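Local coordinates for chitinase (Jonesia denitrificans, PDB 5VG1), which probably cleaves beta-1,4 linkages within chitin and chitodextrins as part of a larger chitinase, of which this chain is the copper-binding lytic polysaccharide monooxygenase domain, at residues 76-81 with 122-127. Numbering follows the deposited sequence.
Sequences APHNTS and ARWNVS. With CU (copper (II) ion), chain C.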
loop_
_atom_site.group_PDB
_atom_site.type_symbol
_atom_site.label_atom_id
_atom_site.label_comp_id
_atom_site.label_asym_id
_atom_site.label_seq_id
_atom_site.Cartn_x
_atom_site.Cartn_y
_atom_site.Cartn_z
ATOM N N ALA A 76 7.469 -12.828 -1.322
ATOM C CA ALA A 76 7.279 -14.000 -0.470
ATOM C C ALA A 76 5.792 -14.105 -0.170
ATOM O O ALA A 76 5.284 -13.473 0.765
ATOM C CB ALA A 76 8.103 -13.902 0.815
ATOM N N PRO A 77 4.982 -14.977 -1.030
ATOM C CA PRO A 77 3.506 -14.987 -0.934
ATOM C C PRO A 77 2.977 -15.762 0.272
ATOM O O PRO A 77 2.642 -16.945 0.218
ATOM C CB PRO A 77 3.095 -15.640 -2.255
ATOM C CG PRO A 77 4.205 -16.596 -2.542
ATOM C CD PRO A 77 5.472 -15.947 -2.025
ATOM N N HIS A 78 2.890 -15.071 1.405
ATOM C CA HIS A 78 2.394 -15.693 2.623
ATOM C C HIS A 78 0.905 -15.989 2.516
ATOM O O HIS A 78 0.147 -15.236 1.899
ATOM C CB HIS A 78 2.654 -14.792 3.828
ATOM C CG HIS A 78 4.067 -14.319 3.931
ATOM N ND1 HIS A 78 5.131 -15.183 4.078
ATOM C CD2 HIS A 78 4.594 -13.073 3.905
ATOM C CE1 HIS A 78 6.253 -14.487 4.139
ATOM N NE2 HIS A 78 5.954 -13.204 4.037
ATOM N N ASN A 79 0.491 -17.101 3.121
ATOM C CA ASN A 79 -0.927 -17.363 3.316
ATOM C C ASN A 79 -1.600 -16.124 3.890
ATOM O O ASN A 79 -1.087 -15.499 4.822
ATOM C CB ASN A 79 -1.122 -18.565 4.242
ATOM C CG ASN A 79 -0.558 -19.846 3.658
ATOM O OD1 ASN A 79 0.650 -20.082 3.697
ATOM N ND2 ASN A 79 -1.433 -20.683 3.118
ATOM N N THR A 80 -2.750 -15.770 3.326
ATOM C CA THR A 80 -3.350 -14.462 3.539
ATOM C C THR A 80 -4.788 -14.614 4.012
ATOM O O THR A 80 -5.518 -15.488 3.537
ATOM C CB THR A 80 -3.301 -13.627 2.250
ATOM O OG1 THR A 80 -1.934 -13.371 1.903
ATOM C CG2 THR A 80 -4.034 -12.298 2.410
ATOM N N SER A 81 -5.186 -13.753 4.948
ATOM C CA SER A 81 -6.572 -13.728 5.431
ATOM C C SER A 81 -7.400 -12.771 4.580
ATOM O O SER A 81 -8.265 -13.205 3.808
ATOM C CB SER A 81 -6.609 -13.341 6.911
ATOM O OG SER A 81 -6.185 -12.004 7.104
ATOM N N ALA A 122 -3.531 0.424 1.676
ATOM C CA ALA A 122 -3.695 -1.003 1.435
ATOM C C ALA A 122 -3.047 -1.775 2.577
ATOM O O ALA A 122 -1.851 -1.609 2.843
ATOM C CB ALA A 122 -3.083 -1.397 0.095
ATOM N N ARG A 123 -3.835 -2.618 3.245
ATOM C CA ARG A 123 -3.394 -3.346 4.432
ATOM C C ARG A 123 -3.474 -4.841 4.141
ATOM O O ARG A 123 -4.567 -5.385 3.952
ATOM C CB ARG A 123 -4.243 -2.962 5.644
ATOM C CG ARG A 123 -3.803 -3.569 6.958
ATOM C CD ARG A 123 -4.440 -2.828 8.127
ATOM N NE ARG A 123 -5.762 -3.335 8.479
ATOM C CZ ARG A 123 -6.516 -2.841 9.459
ATOM N NH1 ARG A 123 -6.100 -1.822 10.193
ATOM N NH2 ARG A 123 -7.695 -3.383 9.716
ATOM N N TRP A 124 -2.317 -5.502 4.116
ATOM C CA TRP A 124 -2.216 -6.921 3.780
ATOM C C TRP A 124 -2.041 -7.715 5.070
ATOM O O TRP A 124 -1.001 -7.620 5.727
ATOM C CB TRP A 124 -1.053 -7.154 2.817
ATOM C CG TRP A 124 -0.729 -8.597 2.535
ATOM C CD1 TRP A 124 -1.563 -9.672 2.661
ATOM C CD2 TRP A 124 0.525 -9.115 2.075
ATOM N NE1 TRP A 124 -0.903 -10.825 2.308
ATOM C CE2 TRP A 124 0.380 -10.510 1.945
ATOM C CE3 TRP A 124 1.758 -8.532 1.760
ATOM C CZ2 TRP A 124 1.420 -11.332 1.514
ATOM C CZ3 TRP A 124 2.789 -9.350 1.331
ATOM C CH2 TRP A 124 2.614 -10.735 1.213
ATOM N N ASN A 125 -3.049 -8.510 5.422
ATOM C CA ASN A 125 -3.074 -9.241 6.684
ATOM C C ASN A 125 -2.624 -10.681 6.458
ATOM O O ASN A 125 -3.207 -11.396 5.636
ATOM C CB ASN A 125 -4.473 -9.201 7.300
ATOM C CG ASN A 125 -4.879 -7.803 7.727
ATOM O OD1 ASN A 125 -4.149 -7.126 8.451
ATOM N ND2 ASN A 125 -6.042 -7.357 7.267
ATOM N N VAL A 126 -1.595 -11.100 7.191
ATOM C CA VAL A 126 -1.052 -12.450 7.085
ATOM C C VAL A 126 -1.811 -13.359 8.042
ATOM O O VAL A 126 -2.049 -12.998 9.201
ATOM C CB VAL A 126 0.458 -12.458 7.387
ATOM C CG1 VAL A 126 1.027 -13.863 7.279
ATOM C CG2 VAL A 126 1.191 -11.512 6.444
ATOM N N SER A 127 -2.186 -14.547 7.562
ATOM C CA SER A 127 -3.118 -15.400 8.290
ATOM C C SER A 127 -2.464 -16.219 9.398
ATOM O O SER A 127 -3.177 -16.720 10.273
ATOM C CB SER A 127 -3.827 -16.350 7.320
ATOM O OG SER A 127 -2.955 -17.372 6.866
HETATM CU CU CU C . 8.266 -12.202 4.451
HETATM O O HOH W 1 10.185 -13.684 3.977
#
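Trp124 NE1 donates to Thr80 OG1 at 2.8 Å, the N-H pointing at the oxygen at 166° and nearly in the ring plane. The hydroxyl in turn donates a hydrogen bond to His78 O, also 2.8 Å from OG1, thereby tying the tryptophan to the backbone of a copper ligand, an arrangement consistent with a second-shell residue steadying a metal ligand. Setting OG1 beside the backbone N (chi1 -64°) turns the hydroxyl to the indole edge, while CG2 packs 3.6 Å from Trp124 CD1.

Two backbone bonds flank the antiparallel, non-hydrogen-bonded pair Thr80-Val126: Ser127 N to Asn79 O (3.1 Å) and Ser81 N to Asn125 O (3.2 Å), the latter oxygen also taking a weak bond from Ser81 OG.

On the copper side the packing is by Val126 and Trp124. Val126 CG1 lies 3.9 Å from His78 CB, and Trp124 CH2 comes within 4.1 Å of His78 CD2, the rings inclined by 25° but barely overlapping. Ala76 O sits over one face of the imidazole, whose edge carries copper through NE2; His1 ND1 binds the same ion, the two histidines belonging to the histidine brace of these enzymes. A leucine in place of Trp124 would probably deprive the Thr80 hydroxyl of its donor and open a gap beside His78.

Within the beta-sandwich, strand 118-126 runs antiparallel between strands 80-87 and 131-141, and Trp124 stacks with Trp83 of the first and meets Phe133 of the second, while its indole edge reaches the copper-bearing loop through Thr80 and His78.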